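Local coordinates for regulator of Ty1 transposition protein 107 (Saccharomyces cerevisiae, PDB 3T7I) that interacts through its C-terminal tandem BRCT repeats with phosphorylated histone H2A during the repair of damaged DNA, at residues P19-K24 / I109-F114; L46-F51 / E90-M95; I63-I68 / Y116-I121; F74-S79 / G158-A163. One frame throughout, in Å; residues are numbered along the deposited sequence.

Contact 1 of 4, residues P19-K24 / I109-F114; sequences PNYDLK and ININLF
The Tyr-21 side chain is flanked from CD1 to its hydroxyl by Leu-113, Ile-111 and Ile-109. Near the root of the ring, Tyr-21 CD1 meets Leu-113 CD2 at 3.7 Å, and the two side chains run past each other in opposite directions, the methyl coming in obliquely to the ring. At the far end the phenol crosses Ile-111 at roughly a right angle, with Tyr-21 OH 3.4 Å from Ile-111 CG2. The same oxygen has Ile-109 CG2 at 4.1 Å, so the tip of the tyrosine is bordered by two methyls. Because CG stands anti to its own carbonyl carbon (chi1 -66°), the ring is swung back beside Pro-19, whose CB sits 3.8 Å above one face, offset toward the rim. Pro-19 also reaches across the contact, its CD approaching Ile-109 CD1. In the BRCT fold seen here, residues 19-22 lead into strand 23-27, an inner strand of the parallel sheet, and residues 109-114 fold back over that entry after helix 90-99. Tyr-21 also reaches the helix: its ring meets Phe-91 edge-to-face, while Pro-132 of the second subunit packs on it and on Pro-19. Asn-112 suits the turn that begins with it, because its short side chain brings OD1 back to Phe-114 N (3.1 Å), an Asx turn with the donor 68° out of the carbonyl plane.

Contact 2 of 4, residues L46-F51 / E90-M95; sequences LGIKIF and EFIIDM. Unlike the reference sequence in segment 90-95: Met-95 (reference Leu).
Strand 48-50 and helix 90-95 run at 124° to each other, their axes approaching to 12.1 Å, a gap spanned by apolar side chains without a single hydrogen bond across it. Ile-48 is the hub. Its delta branch is nearly extended (chi2 162°) and carries CD1 toward the helix, where it meets three residues. Ile-92 comes tip to tip, CD1 against CD1 at 4.0 Å. Phe-91 offers its ring carbon CE2 at 4.1 Å from Ile-48 CD1, an oblique approach. Met-95 reaches the same methyl with its terminal CE, 3.6 Å away. This residue is selenomethionine in the crystal, at a position where the reference sequence has leucine; a bend at chi3 (52°) turns its CE toward the strand. There Met-95 CE also faces Leu-46 CD1, end on and tight at 3.4 Å. Isoleucine suits strand position 48, since an extended backbone readily accommodates beta-branching and the longer branch spans the gap. Gly-47, with positive phi, forms the Schellman motif that ends helix 37-45 and lets the chain turn at once into the strand. Phe-91 and Ile-92 also pack on Phe-64 of strand 62-64, so the helix spans several strands. An edge strand of a four-stranded parallel sheet, in order 2-1-3-4, packed against the last helix of the domain is the arrangement of a BRCT fold.

Contact 3 of 4, residues I63-I68 / Y116-I121; sequences IFAPKI and YEINGI
Ile-118 bears on Ala-65 and Lys-67 with both of its branches. From CB one methyl, CG2, turns to the backbone, 3.7 Å from Lys-67 CA and 3.8 Å from Ile-68 N. The other branch begins at CG1, anti to its own carbonyl carbon (chi1 -67°), and lies 3.3 Å from Ala-65 O. At the tip, Ile-118 CD1 presses on that oxygen, 3.2 Å away, and also meets Ala-65 CB at 3.8 Å. Alanine suits the place because its side chain is a single methyl, which touches both Ile-118 CD1 and the Phe-74 ring. Beyond it, Ile-68 extends over the type II turn 118-121: its CD1 rests 3.4 Å from Gly-120 O and its CG1 lies 3.6 Å from Ile-121 CD1. Gly-120, with positive phi, suits the third position of such a turn. The loop thus lies against the exit of strand 62-64, which is hydrogen-bonded between strands 23-27 and 85-87, while Phe-74 of helix 72-77 packs against Ala-65, Ile-68 and Ile-121.

Contact 4 of 4, residues F74-S79 / G158-A163; sequences FLKSLS and GSVLKA
Helix 72-77 and helix 153-163 meet at the junction of the two BRCT repeats, two members of the three-helix packing familiar from tandem BRCT proteins; helix 229-237 is the third. Leu-75 and Val-160 form an apolar pair, with Leu-75 CB 3.9 Å from Val-160 CG1 and the two side chains meeting at a slant. Lys-76 serves two purposes. Its aliphatic stem passes over the small Ala-163, CG to CB at 4.2 Å, and its chain, extended beyond CG, carries the ammonium to Ser-159, where NZ makes a weak hydrogen bond of 3.4 Å to OG. A long, weak ion pair with Glu-72 also engages that nitrogen. Near the helix end, Ser-79 CB approaches Ala-163 O at 3.4 Å and Ser-79 OG lies 3.6 Å from Ala-163 CB. The serine suits this spot because its hydroxyl is already satisfied: OG donates to Lys-76 O at 2.7 Å, in the carbonyl plane and on a lone pair, and the same oxygen accepts from Ser-79 N. Helix 229-237 sets Phe-237 against Leu-75 and Ile-236 against Val-160 and Leu-78, while Phe-74 and Ser-77 rest on Ile-63 of strand 62-64.

Contact 2 is buried in the core of the first repeat; contacts 1, 3 and 4 are partly buried. No hydrogen bond crosses contacts 1, 2 or 3, yet their chemistry differs: contact 2 joins hydrocarbon ends, contact 1 brings methyls to a tyrosine hydroxyl beside the second subunit, and contact 3 sets methyls against backbone oxygens. Contacts 1 and 2 share neighbouring strands 23-27 and 48-50, joined by a backbone hydrogen bond between Tyr-21 and Leu-46. Contact 3 meets the same sheet at strand 62-64, with a hydrogen bond between Asp-94 OD2 and Tyr-116 OH (2.6 Å) linking it to contact 2. Contact 4 alone joins the two repeats, adding a weak polar bond, and touches contact 3 through Phe-74 and Ser-77.

Contact 1 of 4, residues P19-K24 / I109-F114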
loop_
_atom_site.group_PDB
_atom_site.type_symbol
_atom_site.label_atom_id
_atom_site.label_comp_id
_atom_site.label_asym_id
_atom_site.label_seq_id
_atom_site.Cartn_x
_atom_site.Cartn_y
_atom_site.Cartn_z
ATOM N N PRO A 19 -19.255 -0.261 -5.644
ATOM C CA PRO A 19 -17.836 0.082 -5.497
ATOM C C PRO A 19 -16.986 -0.526 -6.618
ATOM O O PRO A 19 -17.380 -1.496 -7.259
ATOM C CB PRO A 19 -17.469 -0.547 -4.153
ATOM C CG PRO A 19 -18.418 -1.729 -4.030
ATOM C CD PRO A 19 -19.699 -1.280 -4.673
ATOM N N ASN A 20 -15.832 0.078 -6.859
ATOM C CA ASN A 20 -14.862 -0.431 -7.804
ATOM C C ASN A 20 -13.623 -0.838 -7.000
ATOM O O ASN A 20 -12.797 0.001 -6.686
ATOM C CB ASN A 20 -14.525 0.663 -8.834
ATOM C CG ASN A 20 -13.399 0.263 -9.783
ATOM O OD1 ASN A 20 -13.219 -0.911 -10.095
ATOM N ND2 ASN A 20 -12.633 1.249 -10.240
ATOM N N TYR A 21 -13.499 -2.112 -6.647
ATOM C CA TYR A 21 -12.385 -2.529 -5.788
ATOM C C TYR A 21 -11.034 -2.599 -6.486
ATOM O O TYR A 21 -10.010 -2.638 -5.817
ATOM C CB TYR A 21 -12.671 -3.868 -5.113
ATOM C CG TYR A 21 -13.799 -3.806 -4.128
ATOM C CD1 TYR A 21 -13.608 -3.276 -2.858
ATOM C CD2 TYR A 21 -15.067 -4.260 -4.475
ATOM C CE1 TYR A 21 -14.649 -3.209 -1.951
ATOM C CE2 TYR A 21 -16.113 -4.197 -3.573
ATOM C CZ TYR A 21 -15.897 -3.667 -2.317
ATOM O OH TYR A 21 -16.938 -3.611 -1.425
ATOM N N ASP A 22 -11.047 -2.630 -7.815
ATOM C CA ASP A 22 -9.835 -2.723 -8.614
ATOM C C ASP A 22 -8.889 -3.818 -8.095
ATOM O O ASP A 22 -7.738 -3.551 -7.745
ATOM C CB ASP A 22 -9.133 -1.372 -8.647
ATOM C CG ASP A 22 -7.944 -1.348 -9.597
ATOM O OD1 ASP A 22 -7.948 -2.088 -10.609
ATOM O OD2 ASP A 22 -6.998 -0.575 -9.320
ATOM N N LEU A 23 -9.385 -5.051 -8.061
ATOM C CA LEU A 23 -8.578 -6.186 -7.637
ATOM C C LEU A 23 -8.285 -7.078 -8.821
ATOM O O LEU A 23 -9.192 -7.529 -9.522
ATOM C CB LEU A 23 -9.256 -7.010 -6.538
ATOM C CG LEU A 23 -9.689 -6.286 -5.265
ATOM C CD1 LEU A 23 -10.383 -7.252 -4.304
ATOM C CD2 LEU A 23 -8.490 -5.613 -4.603
ATOM N N LYS A 24 -7.000 -7.330 -9.018
ATOM C CA LYS A 24 -6.526 -8.300 -9.991
ATOM C C LYS A 24 -5.870 -9.376 -9.163
ATOM O O LYS A 24 -4.733 -9.228 -8.716
ATOM C CB LYS A 24 -5.526 -7.639 -10.917
ATOM C CG LYS A 24 -6.131 -6.462 -11.698
ATOM C CD LYS A 24 -5.042 -5.543 -12.246
ATOM C CE LYS A 24 -4.535 -4.603 -11.160
ATOM N NZ LYS A 24 -3.250 -3.913 -11.533
ATOM N N ILE A 109 -24.327 -2.511 -1.497
ATOM C CA ILE A 109 -23.390 -3.465 -0.929
ATOM C C ILE A 109 -22.821 -2.928 0.369
ATOM O O ILE A 109 -22.277 -1.830 0.399
ATOM C CB ILE A 109 -22.233 -3.719 -1.894
ATOM C CG1 ILE A 109 -22.677 -4.666 -3.011
ATOM C CG2 ILE A 109 -21.027 -4.260 -1.145
ATOM C CD1 ILE A 109 -21.643 -4.844 -4.104
ATOM N N ASN A 110 -22.959 -3.699 1.440
ATOM C CA ASN A 110 -22.407 -3.308 2.728
ATOM C C ASN A 110 -21.437 -4.366 3.208
ATOM O O ASN A 110 -21.830 -5.377 3.795
ATOM C CB ASN A 110 -23.509 -3.076 3.763
ATOM O OD1 ASN A 110 -24.106 -0.769 3.458
ATOM N ND2 ASN A 110 -25.653 -2.310 2.932
ATOM N N ILE A 111 -20.160 -4.129 2.945
ATOM C CA ILE A 111 -19.132 -5.102 3.266
ATOM C C ILE A 111 -17.841 -4.343 3.510
ATOM O O ILE A 111 -17.503 -3.434 2.770
ATOM C CB ILE A 111 -18.987 -6.163 2.131
ATOM C CG1 ILE A 111 -18.366 -7.459 2.661
ATOM C CG2 ILE A 111 -18.196 -5.620 0.943
ATOM C CD1 ILE A 111 -18.741 -8.668 1.834
ATOM N N ASN A 112 -17.143 -4.695 4.578
ATOM C CA ASN A 112 -15.910 -4.020 4.937
ATOM C C ASN A 112 -14.695 -4.872 4.602
ATOM O O ASN A 112 -14.420 -5.880 5.266
ATOM C CB ASN A 112 -15.894 -3.673 6.424
ATOM C CG ASN A 112 -14.601 -3.007 6.846
ATOM O OD1 ASN A 112 -13.829 -2.543 6.006
ATOM N ND2 ASN A 112 -14.356 -2.957 8.153
ATOM N N LEU A 113 -13.984 -4.446 3.563
ATOM C CA LEU A 113 -12.789 -5.104 3.061
ATOM C C LEU A 113 -11.842 -5.490 4.199
ATOM O O LEU A 113 -11.334 -6.602 4.238
ATOM C CB LEU A 113 -12.110 -4.167 2.061
ATOM C CG LEU A 113 -11.228 -4.703 0.942
ATOM C CD1 LEU A 113 -11.786 -5.980 0.416
ATOM C CD2 LEU A 113 -11.096 -3.678 -0.179
ATOM N N PHE A 114 -11.639 -4.592 5.157
ATOM C CA PHE A 114 -10.708 -4.866 6.257
ATOM C C PHE A 114 -11.175 -5.937 7.247
ATOM O O PHE A 114 -10.383 -6.422 8.051
ATOM C CB PHE A 114 -10.349 -3.584 7.004
ATOM C CG PHE A 114 -9.550 -2.619 6.184
ATOM C CD1 PHE A 114 -8.237 -2.908 5.835
ATOM C CD2 PHE A 114 -10.103 -1.415 5.761
ATOM C CE1 PHE A 114 -7.490 -2.016 5.081
ATOM C CE2 PHE A 114 -9.355 -0.524 5.006
ATOM C CZ PHE A 114 -8.051 -0.825 4.664
#

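Contact 2 of 4, residues L46-F51 / E90-M95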
loop_
_atom_site.group_PDB
_atom_site.type_symbol
_atom_site.label_atom_id
_atom_site.label_comp_id
_atom_site.label_asym_id
_atom_site.label_seq_id
_atom_site.Cartn_x
_atom_site.Cartn_y
_atom_site.Cartn_z
ATOM N N LEU A 46 -17.787 -5.138 -10.196
ATOM C CA LEU A 46 -17.249 -4.593 -8.960
ATOM C C LEU A 46 -15.767 -4.258 -9.099
ATOM O O LEU A 46 -15.143 -3.818 -8.149
ATOM C CB LEU A 46 -17.444 -5.583 -7.815
ATOM C CG LEU A 46 -18.912 -5.953 -7.560
ATOM C CD1 LEU A 46 -19.022 -7.034 -6.515
ATOM C CD2 LEU A 46 -19.716 -4.720 -7.147
ATOM N N GLY A 47 -15.204 -4.472 -10.283
ATOM C CA GLY A 47 -13.787 -4.236 -10.487
ATOM C C GLY A 47 -12.922 -5.343 -9.909
ATOM O O GLY A 47 -11.771 -5.125 -9.526
ATOM N N ILE A 48 -13.481 -6.543 -9.847
ATOM C CA ILE A 48 -12.734 -7.701 -9.381
ATOM C C ILE A 48 -12.558 -8.742 -10.481
ATOM O O ILE A 48 -13.533 -9.181 -11.099
ATOM C CB ILE A 48 -13.435 -8.360 -8.203
ATOM C CG1 ILE A 48 -13.588 -7.359 -7.055
ATOM C CG2 ILE A 48 -12.679 -9.619 -7.742
ATOM C CD1 ILE A 48 -14.628 -7.758 -6.026
ATOM N N LYS A 49 -11.308 -9.138 -10.717
ATOM C CA LYS A 49 -11.027 -10.283 -11.578
ATOM C C LYS A 49 -10.075 -11.272 -10.923
ATOM O O LYS A 49 -9.042 -10.885 -10.373
ATOM C CB LYS A 49 -10.448 -9.856 -12.926
ATOM C CG LYS A 49 -10.140 -11.065 -13.815
ATOM C CD LYS A 49 -9.818 -10.702 -15.266
ATOM C CE LYS A 49 -9.463 -11.988 -16.051
ATOM N NZ LYS A 49 -9.066 -11.729 -17.468
ATOM N N ILE A 50 -10.430 -12.551 -11.001
ATOM C CA ILE A 50 -9.572 -13.625 -10.505
ATOM C C ILE A 50 -8.982 -14.413 -11.664
ATOM O O ILE A 50 -9.695 -15.106 -12.377
ATOM C CB ILE A 50 -10.325 -14.592 -9.591
ATOM C CG1 ILE A 50 -10.911 -13.827 -8.401
ATOM C CG2 ILE A 50 -9.384 -15.683 -9.114
ATOM C CD1 ILE A 50 -11.747 -14.662 -7.500
ATOM N N PHE A 51 -7.673 -14.273 -11.842
ATOM C CA PHE A 51 -6.937 -14.946 -12.887
ATOM C C PHE A 51 -6.595 -16.349 -12.409
ATOM O O PHE A 51 -6.461 -16.582 -11.198
ATOM C CB PHE A 51 -5.658 -14.172 -13.198
ATOM C CG PHE A 51 -5.904 -12.765 -13.662
ATOM C CD1 PHE A 51 -5.724 -12.424 -14.992
ATOM C CD2 PHE A 51 -6.332 -11.788 -12.773
ATOM C CE1 PHE A 51 -5.958 -11.127 -15.435
ATOM C CE2 PHE A 51 -6.563 -10.496 -13.205
ATOM C CZ PHE A 51 -6.373 -10.170 -14.546
ATOM N N GLU A 90 -13.918 -15.509 1.995
ATOM C CA GLU A 90 -15.229 -15.066 2.469
ATOM C C GLU A 90 -15.623 -13.699 1.910
ATOM O O GLU A 90 -16.815 -13.420 1.719
ATOM C CB GLU A 90 -15.270 -15.014 4.000
ATOM C CG GLU A 90 -15.480 -16.357 4.655
ATOM C CD GLU A 90 -14.277 -17.274 4.506
ATOM O OE1 GLU A 90 -13.126 -16.775 4.564
ATOM O OE2 GLU A 90 -14.489 -18.497 4.321
ATOM N N PHE A 91 -14.629 -12.841 1.676
ATOM C CA PHE A 91 -14.889 -11.526 1.113
ATOM C C PHE A 91 -15.721 -11.641 -0.149
ATOM O O PHE A 91 -16.691 -10.918 -0.328
ATOM C CB PHE A 91 -13.591 -10.788 0.791
ATOM C CG PHE A 91 -13.801 -9.523 0.007
ATOM C CD1 PHE A 91 -14.322 -8.397 0.614
ATOM C CD2 PHE A 91 -13.482 -9.464 -1.340
ATOM C CE1 PHE A 91 -14.527 -7.233 -0.105
ATOM C CE2 PHE A 91 -13.660 -8.292 -2.064
ATOM C CZ PHE A 91 -14.189 -7.181 -1.450
ATOM N N ILE A 92 -15.332 -12.550 -1.034
ATOM C CA ILE A 92 -16.064 -12.756 -2.273
ATOM C C ILE A 92 -17.391 -13.494 -2.000
ATOM O O ILE A 92 -18.449 -13.081 -2.467
ATOM C CB ILE A 92 -15.221 -13.547 -3.293
ATOM C CG1 ILE A 92 -13.992 -12.739 -3.740
ATOM C CG2 ILE A 92 -16.064 -13.977 -4.475
ATOM C CD1 ILE A 92 -14.296 -11.302 -4.115
ATOM N N ILE A 93 -17.322 -14.579 -1.237
ATOM C CA ILE A 93 -18.506 -15.374 -0.880
ATOM C C ILE A 93 -19.617 -14.521 -0.245
ATOM O O ILE A 93 -20.775 -14.584 -0.662
ATOM C CB ILE A 93 -18.111 -16.530 0.071
ATOM C CG1 ILE A 93 -17.181 -17.515 -0.653
ATOM C CG2 ILE A 93 -19.345 -17.247 0.631
ATOM C CD1 ILE A 93 -16.401 -18.423 0.290
ATOM N N ASP A 94 -19.257 -13.711 0.747
ATOM C CA ASP A 94 -20.236 -12.902 1.462
ATOM C C ASP A 94 -20.856 -11.841 0.569
ATOM O O ASP A 94 -22.053 -11.560 0.647
ATOM C CB ASP A 94 -19.605 -12.241 2.686
ATOM C CG ASP A 94 -19.189 -13.246 3.728
ATOM O OD1 ASP A 94 -19.439 -14.434 3.498
ATOM O OD2 ASP A 94 -18.630 -12.864 4.774
HETATM N N MSE A 95 -20.045 -11.247 -0.289
HETATM C CA MSE A 95 -20.540 -10.155 -1.091
HETATM C C MSE A 95 -21.454 -10.648 -2.211
HETATM O O MSE A 95 -22.455 -10.012 -2.526
HETATM C CB MSE A 95 -19.388 -9.336 -1.643
HETATM C CG MSE A 95 -19.838 -8.009 -2.235
HETATM SE SE MSE A 95 -18.277 -6.996 -2.751
HETATM C CE MSE A 95 -17.418 -8.389 -3.827
#

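Contact 3 of 4, residues I63-I68 / Y116-I121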
loop_
_atom_site.group_PDB
_atom_site.type_symbol
_atom_site.label_atom_id
_atom_site.label_comp_id
_atom_site.label_asym_id
_atom_site.label_seq_id
_atom_site.Cartn_x
_atom_site.Cartn_y
_atom_site.Cartn_z
ATOM N N ILE A 63 -4.273 -11.346 -3.482
ATOM C CA ILE A 63 -4.373 -12.786 -3.351
ATOM C C ILE A 63 -5.521 -13.152 -2.425
ATOM O O ILE A 63 -5.721 -12.518 -1.373
ATOM C CB ILE A 63 -3.069 -13.426 -2.833
ATOM C CG1 ILE A 63 -3.281 -14.936 -2.656
ATOM C CG2 ILE A 63 -2.673 -12.815 -1.484
ATOM C CD1 ILE A 63 -2.284 -15.793 -3.313
ATOM N N PHE A 64 -6.289 -14.152 -2.838
ATOM C CA PHE A 64 -7.306 -14.740 -1.974
ATOM C C PHE A 64 -6.839 -16.065 -1.401
ATOM O O PHE A 64 -6.512 -16.993 -2.150
ATOM C CB PHE A 64 -8.609 -14.956 -2.741
ATOM C CG PHE A 64 -9.351 -13.692 -3.010
ATOM C CD1 PHE A 64 -10.037 -13.056 -1.987
ATOM C CD2 PHE A 64 -9.349 -13.126 -4.282
ATOM C CE1 PHE A 64 -10.716 -11.870 -2.216
ATOM C CE2 PHE A 64 -10.024 -11.949 -4.530
ATOM C CZ PHE A 64 -10.711 -11.309 -3.497
ATOM N N ALA A 65 -6.831 -16.156 -0.074
ATOM C CA ALA A 65 -6.392 -17.364 0.603
ATOM C C ALA A 65 -6.973 -17.423 2.015
ATOM O O ALA A 65 -7.177 -16.380 2.639
ATOM C CB ALA A 65 -4.855 -17.421 0.644
ATOM N N PRO A 66 -7.250 -18.643 2.520
ATOM C CA PRO A 66 -7.808 -18.791 3.873
ATOM C C PRO A 66 -6.813 -18.390 4.940
ATOM O O PRO A 66 -7.211 -17.964 6.016
ATOM C CB PRO A 66 -8.092 -20.297 3.982
ATOM C CG PRO A 66 -7.245 -20.942 2.911
ATOM C CD PRO A 66 -7.199 -19.928 1.800
ATOM N N LYS A 67 -5.526 -18.553 4.644
ATOM C CA LYS A 67 -4.475 -18.274 5.607
ATOM C C LYS A 67 -3.167 -18.284 4.850
ATOM O O LYS A 67 -3.129 -18.655 3.675
ATOM C CB LYS A 67 -4.433 -19.364 6.673
ATOM C CG LYS A 67 -4.031 -20.726 6.109
ATOM C CD LYS A 67 -4.275 -21.835 7.128
ATOM C CE LYS A 67 -2.963 -22.493 7.562
ATOM N NZ LYS A 67 -2.024 -21.548 8.248
ATOM N N ILE A 68 -2.100 -17.871 5.514
ATOM C CA ILE A 68 -0.770 -17.971 4.925
ATOM C C ILE A 68 -0.486 -19.421 4.517
ATOM O O ILE A 68 -0.592 -20.330 5.329
ATOM C CB ILE A 68 0.304 -17.445 5.875
ATOM C CG1 ILE A 68 0.027 -15.968 6.185
ATOM C CG2 ILE A 68 1.680 -17.595 5.247
ATOM C CD1 ILE A 68 0.836 -15.408 7.356
ATOM N N TYR A 116 -11.777 -8.733 6.332
ATOM C CA TYR A 116 -11.365 -9.990 5.710
ATOM C C TYR A 116 -9.870 -10.156 5.476
ATOM O O TYR A 116 -9.464 -11.011 4.700
ATOM C CB TYR A 116 -12.108 -10.200 4.395
ATOM C CG TYR A 116 -13.613 -10.246 4.537
ATOM C CD1 TYR A 116 -14.277 -11.454 4.719
ATOM C CD2 TYR A 116 -14.373 -9.080 4.486
ATOM C CE1 TYR A 116 -15.655 -11.501 4.833
ATOM C CE2 TYR A 116 -15.742 -9.119 4.602
ATOM C CZ TYR A 116 -16.380 -10.329 4.776
ATOM O OH TYR A 116 -17.748 -10.371 4.886
ATOM N N GLU A 117 -9.051 -9.359 6.146
ATOM C CA GLU A 117 -7.603 -9.517 6.031
ATOM C C GLU A 117 -7.186 -10.898 6.510
ATOM O O GLU A 117 -7.710 -11.407 7.501
ATOM C CB GLU A 117 -6.867 -8.443 6.832
ATOM C CG GLU A 117 -6.926 -7.081 6.199
ATOM O OE1 GLU A 117 -6.565 -6.026 8.301
ATOM O OE2 GLU A 117 -5.576 -5.153 6.538
ATOM N N ILE A 118 -6.257 -11.509 5.783
ATOM C CA ILE A 118 -5.754 -12.828 6.124
ATOM C C ILE A 118 -5.029 -12.781 7.460
ATOM O O ILE A 118 -4.215 -11.890 7.716
ATOM C CB ILE A 118 -4.814 -13.371 5.050
ATOM C CG1 ILE A 118 -5.600 -13.650 3.763
ATOM C CG2 ILE A 118 -4.131 -14.637 5.546
ATOM C CD1 ILE A 118 -4.786 -14.226 2.640
ATOM N N ASN A 119 -5.332 -13.752 8.310
ATOM C CA ASN A 119 -4.813 -13.754 9.661
ATOM C C ASN A 119 -3.310 -13.939 9.670
ATOM O O ASN A 119 -2.761 -14.766 8.935
ATOM C CB ASN A 119 -5.495 -14.834 10.499
ATOM C CG ASN A 119 -5.141 -14.735 11.966
ATOM O OD1 ASN A 119 -4.524 -13.763 12.403
ATOM N ND2 ASN A 119 -5.537 -15.739 12.740
ATOM N N GLY A 120 -2.640 -13.143 10.490
ATOM C CA GLY A 120 -1.213 -13.296 10.674
ATOM C C GLY A 120 -0.369 -12.625 9.612
ATOM O O GLY A 120 0.848 -12.803 9.595
ATOM N N ILE A 121 -0.994 -11.862 8.718
ATOM C CA ILE A 121 -0.211 -11.035 7.801
ATOM C C ILE A 121 0.099 -9.695 8.463
ATOM O O ILE A 121 -0.773 -9.044 9.054
ATOM C CB ILE A 121 -0.905 -10.762 6.463
ATOM C CG1 ILE A 121 -0.044 -11.263 5.302
ATOM C CG2 ILE A 121 -1.160 -9.253 6.293
ATOM C CD1 ILE A 121 -0.379 -12.643 4.836
#

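Contact 4 of 4, residues F74-S79 / G158-A163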
loop_
_atom_site.group_PDB
_atom_site.type_symbol
_atom_site.label_atom_id
_atom_site.label_comp_id
_atom_site.label_asym_id
_atom_site.label_seq_id
_atom_site.Cartn_x
_atom_site.Cartn_y
_atom_site.Cartn_z
ATOM N N PHE A 74 0.907 -18.288 -3.411
ATOM C CA PHE A 74 1.049 -17.421 -2.266
ATOM C C PHE A 74 2.435 -16.774 -2.207
ATOM O O PHE A 74 2.550 -15.540 -2.037
ATOM C CB PHE A 74 0.752 -18.167 -0.950
ATOM C CG PHE A 74 0.375 -17.250 0.150
ATOM C CD1 PHE A 74 -0.959 -16.936 0.371
ATOM C CD2 PHE A 74 1.342 -16.639 0.916
ATOM C CE1 PHE A 74 -1.316 -16.057 1.350
ATOM C CE2 PHE A 74 0.996 -15.746 1.903
ATOM C CZ PHE A 74 -0.337 -15.456 2.122
ATOM N N LEU A 75 3.476 -17.605 -2.331
ATOM C CA LEU A 75 4.859 -17.120 -2.302
ATOM C C LEU A 75 5.070 -16.036 -3.354
ATOM O O LEU A 75 5.625 -14.976 -3.069
ATOM C CB LEU A 75 5.855 -18.272 -2.502
ATOM C CG LEU A 75 5.846 -19.327 -1.391
ATOM C CD1 LEU A 75 6.809 -20.494 -1.686
ATOM C CD2 LEU A 75 6.183 -18.679 -0.060
ATOM N N LYS A 76 4.617 -16.298 -4.575
ATOM C CA LYS A 76 4.723 -15.308 -5.637
ATOM C C LYS A 76 3.859 -14.063 -5.404
ATOM O O LYS A 76 4.257 -12.968 -5.783
ATOM C CB LYS A 76 4.398 -15.916 -6.998
ATOM C CG LYS A 76 5.489 -16.837 -7.538
ATOM C CD LYS A 76 5.021 -17.468 -8.837
ATOM C CE LYS A 76 6.165 -18.119 -9.591
ATOM N NZ LYS A 76 5.717 -18.406 -10.979
ATOM N N SER A 77 2.684 -14.207 -4.787
ATOM C CA SER A 77 1.888 -13.008 -4.510
ATOM C C SER A 77 2.705 -11.978 -3.697
ATOM O O SER A 77 2.452 -10.769 -3.752
ATOM C CB SER A 77 0.547 -13.355 -3.836
ATOM O OG SER A 77 0.676 -13.526 -2.438
ATOM N N LEU A 78 3.698 -12.455 -2.953
ATOM C CA LEU A 78 4.550 -11.542 -2.188
ATOM C C LEU A 78 5.562 -10.805 -3.076
ATOM O O LEU A 78 6.297 -9.948 -2.614
ATOM C CB LEU A 78 5.226 -12.262 -1.017
ATOM C CG LEU A 78 4.237 -12.531 0.111
ATOM C CD1 LEU A 78 4.764 -13.544 1.163
ATOM C CD2 LEU A 78 3.834 -11.203 0.780
ATOM N N SER A 79 5.557 -11.106 -4.365
ATOM C CA SER A 79 6.378 -10.356 -5.294
ATOM C C SER A 79 5.554 -9.426 -6.197
ATOM O O SER A 79 6.117 -8.802 -7.081
ATOM C CB SER A 79 7.258 -11.289 -6.141
ATOM O OG SER A 79 6.454 -12.090 -6.984
ATOM N N GLY A 158 12.518 -22.872 -8.454
ATOM C CA GLY A 158 13.253 -21.982 -9.327
ATOM C C GLY A 158 12.487 -20.722 -9.693
ATOM O O GLY A 158 13.048 -19.634 -9.641
ATOM N N SER A 159 11.216 -20.854 -10.067
ATOM C CA SER A 159 10.468 -19.674 -10.507
ATOM C C SER A 159 9.980 -18.834 -9.328
ATOM O O SER A 159 9.866 -17.617 -9.430
ATOM C CB SER A 159 9.305 -20.043 -11.431
ATOM O OG SER A 159 8.261 -20.640 -10.704
ATOM N N VAL A 160 9.706 -19.473 -8.201
ATOM C CA VAL A 160 9.458 -18.698 -6.986
ATOM C C VAL A 160 10.672 -17.816 -6.621
ATOM O O VAL A 160 10.526 -16.621 -6.345
ATOM C CB VAL A 160 9.084 -19.582 -5.804
ATOM C CG1 VAL A 160 9.157 -18.759 -4.510
ATOM C CG2 VAL A 160 7.684 -20.208 -6.000
ATOM N N LEU A 161 11.865 -18.405 -6.627
ATOM C CA LEU A 161 13.083 -17.648 -6.316
ATOM C C LEU A 161 13.335 -16.513 -7.315
ATOM O O LEU A 161 13.734 -15.400 -6.944
ATOM C CB LEU A 161 14.294 -18.584 -6.244
ATOM C CG LEU A 161 14.275 -19.529 -5.041
ATOM C CD1 LEU A 161 15.502 -20.431 -5.018
ATOM C CD2 LEU A 161 14.196 -18.703 -3.780
ATOM N N LYS A 162 13.090 -16.787 -8.585
ATOM C CA LYS A 162 13.292 -15.760 -9.599
ATOM C C LYS A 162 12.341 -14.578 -9.439
ATOM O O LYS A 162 12.771 -13.427 -9.545
ATOM C CB LYS A 162 13.207 -16.352 -10.997
ATOM C CG LYS A 162 14.490 -17.097 -11.417
ATOM C CD LYS A 162 14.404 -17.478 -12.905
ATOM C CE LYS A 162 15.465 -18.486 -13.308
ATOM N NZ LYS A 162 15.284 -18.910 -14.727
ATOM N N ALA A 163 11.060 -14.858 -9.180
ATOM C CA ALA A 163 10.092 -13.797 -8.867
ATOM C C ALA A 163 10.581 -12.931 -7.702
ATOM O O ALA A 163 10.241 -11.754 -7.594
ATOM C CB ALA A 163 8.700 -14.391 -8.534
#